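Local coordinates for protein acetylene hydratase (Pelobacter acetylenicus, PDB 2E7Z) that hydrates acetylene to acetaldehyde, using a tungsten-bis(molybdopterin guanine dinucleotide) cofactor and a [4Fe-4S] cluster, at residues D512-E515 and L516-R520; K92-I95 and A96-P100; G140-A143 and G144-V148. All coordinates share one frame; numbering follows the deposited sequence.

Contact 1: residues D512-E515 and L516-R520; sequences DRLE and LINYR
Arg-513 lays the aliphatic root of its side chain alongside Ile-517, one helical turn on, the two pointing the same way with Arg-513 CG 4.0 Å from Ile-517 CD1. CG1 of Ile-517 also rests 3.4 Å from Arg-513 O, the acceptor of the straight Ile-517 N bond. The arginine then bends at chi3 (51°) and sends NH1 to a salt bridge with Asp-457 and a hydrogen bond with Ser-114. On the neighbouring track, Leu-514 and Asn-518 cross at a slant: ND2 of the amide is 4.1 Å from Leu-514 CG, while OD1 accepts from Trp-528 N, which fixes how the amide is turned. With an alanine in place of Asn-518, Trp-528 N would probably lose its acceptor and the flank of Leu-514 its amide neighbour. At the start of the helix Asp-512 OD1, met nearly along its C-O axis, takes the N-H of Glu-515 at 3.0 Å, and Asp-512 O accepts from Leu-516 N at 3.1 Å. Glu-515 OE1 reaches back to Lys-511 N. This is an aspartate N-cap, opening helix 513-520 beside Asp-457, a residue of the cofactor site.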
loop_
_atom_site.group_PDB
_atom_site.type_symbol
_atom_site.label_atom_id
_atom_site.label_comp_id
_atom_site.label_asym_id
_atom_site.label_seq_id
_atom_site.Cartn_x
_atom_site.Cartn_y
_atom_site.Cartn_z
ATOM N N ASP A 512 26.477 -9.459 6.347
ATOM C CA ASP A 512 25.558 -9.910 5.315
ATOM C C ASP A 512 24.161 -9.991 5.911
ATOM O O ASP A 512 23.951 -9.756 7.107
ATOM C CB ASP A 512 25.989 -11.253 4.701
ATOM C CG ASP A 512 26.243 -12.346 5.736
ATOM O OD1 ASP A 512 25.605 -12.347 6.804
ATOM O OD2 ASP A 512 27.109 -13.214 5.468
ATOM N N ARG A 513 23.203 -10.305 5.052
ATOM C CA ARG A 513 21.825 -10.364 5.470
ATOM C C ARG A 513 21.622 -11.386 6.584
ATOM O O ARG A 513 20.810 -11.173 7.463
ATOM C CB ARG A 513 20.882 -10.591 4.290
ATOM C CG ARG A 513 19.410 -10.549 4.733
ATOM C CD ARG A 513 18.433 -10.803 3.608
ATOM N NE ARG A 513 18.818 -12.027 2.916
ATOM C CZ ARG A 513 18.427 -12.395 1.700
ATOM N NH1 ARG A 513 17.501 -11.692 1.051
ATOM N NH2 ARG A 513 18.961 -13.484 1.111
ATOM N N LEU A 514 22.359 -12.484 6.566
ATOM C CA LEU A 514 22.159 -13.485 7.608
ATOM C C LEU A 514 22.557 -12.924 8.967
ATOM O O LEU A 514 21.872 -13.148 9.976
ATOM C CB LEU A 514 22.925 -14.769 7.290
ATOM C CG LEU A 514 22.840 -15.880 8.339
ATOM C CD1 LEU A 514 21.393 -16.284 8.633
ATOM C CD2 LEU A 514 23.674 -17.062 7.864
ATOM N N GLU A 515 23.652 -12.181 9.018
ATOM C CA GLU A 515 24.013 -11.579 10.308
ATOM C C GLU A 515 22.968 -10.573 10.783
ATOM O O GLU A 515 22.687 -10.448 11.981
ATOM C CB GLU A 515 25.390 -10.913 10.230
ATOM C CG GLU A 515 26.549 -11.892 10.171
ATOM C CD GLU A 515 27.924 -11.249 10.371
ATOM O OE1 GLU A 515 28.037 -10.049 10.702
ATOM O OE2 GLU A 515 28.899 -11.996 10.165
ATOM N N LEU A 516 22.403 -9.828 9.844
ATOM C CA LEU A 516 21.355 -8.869 10.151
ATOM C C LEU A 516 20.073 -9.567 10.625
ATOM O O LEU A 516 19.460 -9.122 11.615
ATOM C CB LEU A 516 21.112 -8.008 8.912
ATOM C CG LEU A 516 19.953 -6.998 9.006
ATOM C CD1 LEU A 516 20.159 -6.020 10.185
ATOM C CD2 LEU A 516 19.882 -6.226 7.699
ATOM N N ILE A 517 19.699 -10.666 9.963
ATOM C CA ILE A 517 18.611 -11.517 10.458
ATOM C C ILE A 517 18.883 -11.969 11.906
ATOM O O ILE A 517 18.024 -11.853 12.778
ATOM C CB ILE A 517 18.359 -12.730 9.506
ATOM C CG1 ILE A 517 17.660 -12.270 8.214
ATOM C CG2 ILE A 517 17.550 -13.794 10.238
ATOM C CD1 ILE A 517 17.676 -13.330 7.073
ATOM N N ASN A 518 20.084 -12.450 12.170
ATOM C CA ASN A 518 20.390 -12.930 13.510
ATOM C C ASN A 518 20.334 -11.805 14.514
ATOM O O ASN A 518 19.977 -12.040 15.670
ATOM C CB ASN A 518 21.746 -13.639 13.519
ATOM C CG ASN A 518 21.657 -15.026 12.955
ATOM O OD1 ASN A 518 20.617 -15.661 13.044
ATOM N ND2 ASN A 518 22.751 -15.507 12.373
ATOM N N TYR A 519 20.659 -10.591 14.079
ATOM C CA TYR A 519 20.500 -9.424 14.962
ATOM C C TYR A 519 19.019 -9.115 15.247
ATOM O O TYR A 519 18.627 -8.902 16.397
ATOM C CB TYR A 519 21.211 -8.194 14.379
ATOM C CG TYR A 519 21.052 -6.961 15.271
ATOM C CD1 TYR A 519 21.602 -6.910 16.550
ATOM C CD2 TYR A 519 20.316 -5.854 14.832
ATOM C CE1 TYR A 519 21.411 -5.794 17.358
ATOM C CE2 TYR A 519 20.144 -4.728 15.626
ATOM C CZ TYR A 519 20.696 -4.711 16.881
ATOM O OH TYR A 519 20.502 -3.595 17.673
ATOM N N ARG A 520 18.188 -9.127 14.198
ATOM C CA ARG A 520 16.760 -8.906 14.372
ATOM C C ARG A 520 16.173 -9.864 15.428
ATOM O O ARG A 520 15.376 -9.447 16.269
ATOM C CB ARG A 520 16.075 -9.048 13.005
ATOM C CG ARG A 520 14.566 -9.000 12.967
ATOM C CD ARG A 520 14.009 -7.573 13.157
ATOM N NE ARG A 520 12.592 -7.572 12.746
ATOM C CZ ARG A 520 11.581 -6.947 13.359
ATOM N NH1 ARG A 520 11.728 -6.238 14.491
ATOM N NH2 ARG A 520 10.370 -7.096 12.854
#

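Contact 2: residues K92-I95 and A96-P100; sequences KKII and AKYGP
Tyr-98 folds its side chain back over the last turn of its helix, against Ile-94, four residues earlier. Tyr-98 CB lies 3.4 Å from Ile-94 O. With CG anti to the carbonyl carbon (chi1 -66°), the ring then runs past that oxygen, which sits at the ring edge near its plane, 3.6 Å from CD2 of Tyr-98. The same CD2 touches the CG2 methyl of Ile-94, and Lys-97 CG lies over the centre of one ring face, 3.7 Å above the plane. The lysine chain runs on along the ring past CE2 and CZ, and at the tip Lys-97 CE is 3.4 Å from Tyr-98 OH. The Tyr-98 side chain also touches Pro-405 and lies near a bound acetate, probably from the crystallisation liquor.

Two N-H groups also reach Ile-94 O. Tyr-98 N meets Ile-94 O at 2.8 Å, nearly in line with the carbonyl, and Lys-97 N adds a weak bond to the same oxygen while it also donates to Lys-93 O. These bonds belong to the C-terminal end of helix 80-98, which is followed by a Gly-Pro pair before the chain enters strand 103-107 of the seven-stranded mixed sheet. Gly-99 has positive phi (88°), and a CB on it would be jammed against the carbonyl oxygen of Tyr-98. Gly-99 N still reaches Ile-95 O at 2.8 Å in a bent bond. Pro-100 has no N-H, so it cannot add the further bond to Ile-95 O that a Schellman motif needs.

Instead the proline closes on Ile-95 by apolar contact: the Ile-95 CG2 methyl is 3.6 Å from Pro-100 N and 4.0 Å from Pro-100 CD. At the other end Lys-92 O accepts from Ala-96 N, and Lys-92 NZ reaches Arg-501 O.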
loop_
_atom_site.group_PDB
_atom_site.type_symbol
_atom_site.label_atom_id
_atom_site.label_comp_id
_atom_site.label_asym_id
_atom_site.label_seq_id
_atom_site.Cartn_x
_atom_site.Cartn_y
_atom_site.Cartn_z
ATOM N N LYS A 92 28.112 10.882 -4.217
ATOM C CA LYS A 92 28.925 11.837 -3.458
ATOM C C LYS A 92 28.949 13.209 -4.127
ATOM O O LYS A 92 28.827 14.235 -3.458
ATOM C CB LYS A 92 30.364 11.327 -3.298
ATOM C CG LYS A 92 30.489 10.231 -2.268
ATOM C CD LYS A 92 31.876 9.578 -2.356
ATOM C CE LYS A 92 31.997 8.451 -1.359
ATOM N NZ LYS A 92 33.339 7.792 -1.458
ATOM N N LYS A 93 29.112 13.229 -5.444
ATOM C CA LYS A 93 29.118 14.495 -6.189
ATOM C C LYS A 93 27.775 15.211 -6.098
ATOM O O LYS A 93 27.720 16.438 -5.910
ATOM C CB LYS A 93 29.502 14.271 -7.663
ATOM C CG LYS A 93 30.964 13.887 -7.858
ATOM C CD LYS A 93 31.236 13.457 -9.307
ATOM C CE LYS A 93 31.255 14.646 -10.275
ATOM N NZ LYS A 93 32.272 15.688 -9.878
ATOM N N ILE A 94 26.696 14.437 -6.225
ATOM C CA ILE A 94 25.360 14.997 -6.147
ATOM C C ILE A 94 25.102 15.602 -4.751
ATOM O O ILE A 94 24.606 16.742 -4.610
ATOM C CB ILE A 94 24.309 13.936 -6.538
ATOM C CG1 ILE A 94 24.427 13.651 -8.041
ATOM C CG2 ILE A 94 22.900 14.422 -6.170
ATOM C CD1 ILE A 94 23.687 12.383 -8.456
ATOM N N ILE A 95 25.458 14.849 -3.714
ATOM C CA ILE A 95 25.258 15.309 -2.331
ATOM C C ILE A 95 26.144 16.512 -2.004
ATOM O O ILE A 95 25.726 17.408 -1.301
ATOM C CB ILE A 95 25.466 14.164 -1.293
ATOM C CG1 ILE A 95 24.322 13.148 -1.416
ATOM C CG2 ILE A 95 25.601 14.717 0.158
ATOM C CD1 ILE A 95 24.543 11.914 -0.531
ATOM N N ALA A 96 27.356 16.543 -2.537
ATOM C CA ALA A 96 28.227 17.702 -2.286
ATOM C C ALA A 96 27.624 18.971 -2.884
ATOM O O ALA A 96 27.792 20.054 -2.346
ATOM C CB ALA A 96 29.594 17.452 -2.862
ATOM N N LYS A 97 26.943 18.837 -4.022
ATOM C CA LYS A 97 26.401 19.990 -4.743
ATOM C C LYS A 97 25.035 20.388 -4.205
ATOM O O LYS A 97 24.736 21.570 -4.064
ATOM C CB LYS A 97 26.311 19.689 -6.248
ATOM C CG LYS A 97 25.807 20.827 -7.116
ATOM C CD LYS A 97 26.007 20.499 -8.587
ATOM C CE LYS A 97 25.512 21.617 -9.492
ATOM N NZ LYS A 97 25.748 21.322 -10.953
ATOM N N TYR A 98 24.206 19.392 -3.907
ATOM C CA TYR A 98 22.808 19.645 -3.638
ATOM C C TYR A 98 22.350 19.237 -2.229
ATOM O O TYR A 98 21.166 19.390 -1.884
ATOM C CB TYR A 98 21.986 18.894 -4.675
ATOM C CG TYR A 98 22.134 19.368 -6.093
ATOM C CD1 TYR A 98 21.566 20.583 -6.504
ATOM C CD2 TYR A 98 22.751 18.563 -7.048
ATOM C CE1 TYR A 98 21.637 21.006 -7.829
ATOM C CE2 TYR A 98 22.826 18.976 -8.360
ATOM C CZ TYR A 98 22.259 20.194 -8.747
ATOM O OH TYR A 98 22.286 20.610 -10.068
ATOM N N GLY A 99 23.268 18.703 -1.421
ATOM C CA GLY A 99 22.884 18.278 -0.073
ATOM C C GLY A 99 22.371 16.839 -0.068
ATOM O O GLY A 99 21.931 16.312 -1.086
ATOM N N PRO A 100 22.417 16.177 1.093
ATOM C CA PRO A 100 21.925 14.785 1.114
ATOM C C PRO A 100 20.418 14.681 0.852
ATOM O O PRO A 100 19.957 13.659 0.372
ATOM C CB PRO A 100 22.269 14.323 2.546
ATOM C CG PRO A 100 22.361 15.608 3.364
ATOM C CD PRO A 100 22.901 16.656 2.418
#

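Contact 3: residues G140-A143 and G144-V148; sequences GNTA and GVHRV
Ala-143 O accepts the N-H of Arg-147 at 2.8 Å, the donor tilted from the carbonyl plane. The arginine crowds the same oxygen with its own chain: CG, anti to the arginine's own carbonyl carbon (chi1 -76°), comes within 3.1 Å of Ala-143 O before the chain bends at chi3 and NH2 makes a weak bond with Ser-372. One residue back, Thr-142 O receives His-146 N at 2.9 Å in a nearly straight bond, and CD2 of the imidazole hangs 3.2 Å from that oxygen. The two side chains lie side by side, pointing the same way, with the Thr-142 CG2 methyl 3.6 Å from His-146 NE2. At the other ring nitrogen, ND1 accepts from Ser-154 N, which holds the ring's rotation and makes it likely that a neutral ring carries its proton on NE2. Thr-142 has a chi1 of -31°, short of the usual staggered position; its OG1 is hydrogen-bonded to Asp-295 OD1, an oxygen that also accepts from Asn-141 ND2. Val-145 packs CG2 against Asn-141 O, 3.7 Å away, and touches Arg-305 of helix 300-314. Every residue of the contact is buried. In the first turn the bond from Gly-144 N to Gly-140 O is weak, at 3.4 Å. Helix 140-150 starts two residues after the tungsten ligand Cys-138 and leads on from the metal site of this DMSO reductase family enzyme.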
loop_
_atom_site.group_PDB
_atom_site.type_symbol
_atom_site.label_atom_id
_atom_site.label_comp_id
_atom_site.label_asym_id
_atom_site.label_seq_id
_atom_site.Cartn_x
_atom_site.Cartn_y
_atom_site.Cartn_z
ATOM N N GLY A 140 0.202 2.657 4.442
ATOM C CA GLY A 140 1.079 3.650 5.095
ATOM C C GLY A 140 0.348 4.911 5.547
ATOM O O GLY A 140 0.505 5.359 6.685
ATOM N N ASN A 141 -0.468 5.471 4.652
ATOM C CA ASN A 141 -1.334 6.588 5.050
ATOM C C ASN A 141 -2.289 6.141 6.164
ATOM O O ASN A 141 -2.488 6.867 7.162
ATOM C CB ASN A 141 -2.123 7.081 3.828
ATOM C CG ASN A 141 -3.093 6.056 3.340
ATOM O OD1 ASN A 141 -2.686 4.995 2.872
ATOM N ND2 ASN A 141 -4.397 6.319 3.520
ATOM N N THR A 142 -2.858 4.949 6.010
ATOM C CA THR A 142 -3.869 4.475 6.967
ATOM C C THR A 142 -3.266 4.418 8.347
ATOM O O THR A 142 -3.888 4.800 9.326
ATOM C CB THR A 142 -4.344 3.050 6.606
ATOM O OG1 THR A 142 -4.286 2.829 5.189
ATOM C CG2 THR A 142 -5.761 2.825 7.127
ATOM N N ALA A 143 -2.042 3.919 8.447
ATOM C CA ALA A 143 -1.378 3.851 9.733
ATOM C C ALA A 143 -1.231 5.232 10.370
ATOM O O ALA A 143 -1.422 5.365 11.571
ATOM C CB ALA A 143 -0.013 3.141 9.608
ATOM N N GLY A 144 -0.927 6.263 9.577
ATOM C CA GLY A 144 -0.882 7.632 10.127
ATOM C C GLY A 144 -2.209 8.059 10.753
ATOM O O GLY A 144 -2.242 8.622 11.856
ATOM N N VAL A 145 -3.303 7.787 10.046
ATOM C CA VAL A 145 -4.634 8.140 10.540
ATOM C C VAL A 145 -4.970 7.334 11.803
ATOM O O VAL A 145 -5.486 7.872 12.785
ATOM C CB VAL A 145 -5.720 7.983 9.475
ATOM C CG1 VAL A 145 -7.087 8.358 10.062
ATOM C CG2 VAL A 145 -5.441 8.882 8.265
ATOM N N HIS A 146 -4.674 6.036 11.772
ATOM C CA HIS A 146 -4.891 5.205 12.969
ATOM C C HIS A 146 -4.083 5.718 14.137
ATOM O O HIS A 146 -4.545 5.730 15.273
ATOM C CB HIS A 146 -4.478 3.759 12.714
ATOM C CG HIS A 146 -5.472 2.962 11.937
ATOM N ND1 HIS A 146 -5.757 1.646 12.240
ATOM C CD2 HIS A 146 -6.196 3.264 10.833
ATOM C CE1 HIS A 146 -6.634 1.181 11.368
ATOM N NE2 HIS A 146 -6.914 2.144 10.502
ATOM N N ARG A 147 -2.870 6.179 13.868
ATOM C CA ARG A 147 -1.990 6.631 14.933
ATOM C C ARG A 147 -2.455 7.907 15.611
ATOM O O ARG A 147 -2.409 8.024 16.844
ATOM C CB ARG A 147 -0.593 6.777 14.405
ATOM C CG ARG A 147 0.032 5.418 14.264
ATOM C CD ARG A 147 1.436 5.552 13.878
ATOM N NE ARG A 147 2.242 6.118 14.957
ATOM C CZ ARG A 147 3.492 6.523 14.811
ATOM N NH1 ARG A 147 4.097 6.403 13.604
ATOM N NH2 ARG A 147 4.132 7.006 15.875
ATOM N N VAL A 148 -2.955 8.858 14.838
ATOM C CA VAL A 148 -3.496 10.064 15.491
ATOM C C VAL A 148 -4.772 9.763 16.280
ATOM O O VAL A 148 -5.119 10.486 17.237
ATOM C CB VAL A 148 -3.736 11.245 14.515
ATOM C CG1 VAL A 148 -2.446 11.581 13.770
ATOM C CG2 VAL A 148 -4.898 10.978 13.550
#

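How the contacts relate
From the N terminus the order is contact 2, contact 3, contact 1. Each is local, closing turns of one helix or the cap or exit at its end, and they follow in series, so none nests in or crosses another. Contact 2 ends helix 80-98 at the surface and hands the chain to strand 103-107, which lies between strands 408-412 and 131-132 in the mixed sheet. Contact 3 starts helix 140-150 in the buried interior, just after the tungsten ligand Cys-138. Contact 1, much later, opens helix 513-520 near cofactor-binding Asp-457. None touches another: their centres stand about 29 to 33 Å apart, and contacts 1 and 3 come nearest, with about 15 Å between closest atoms.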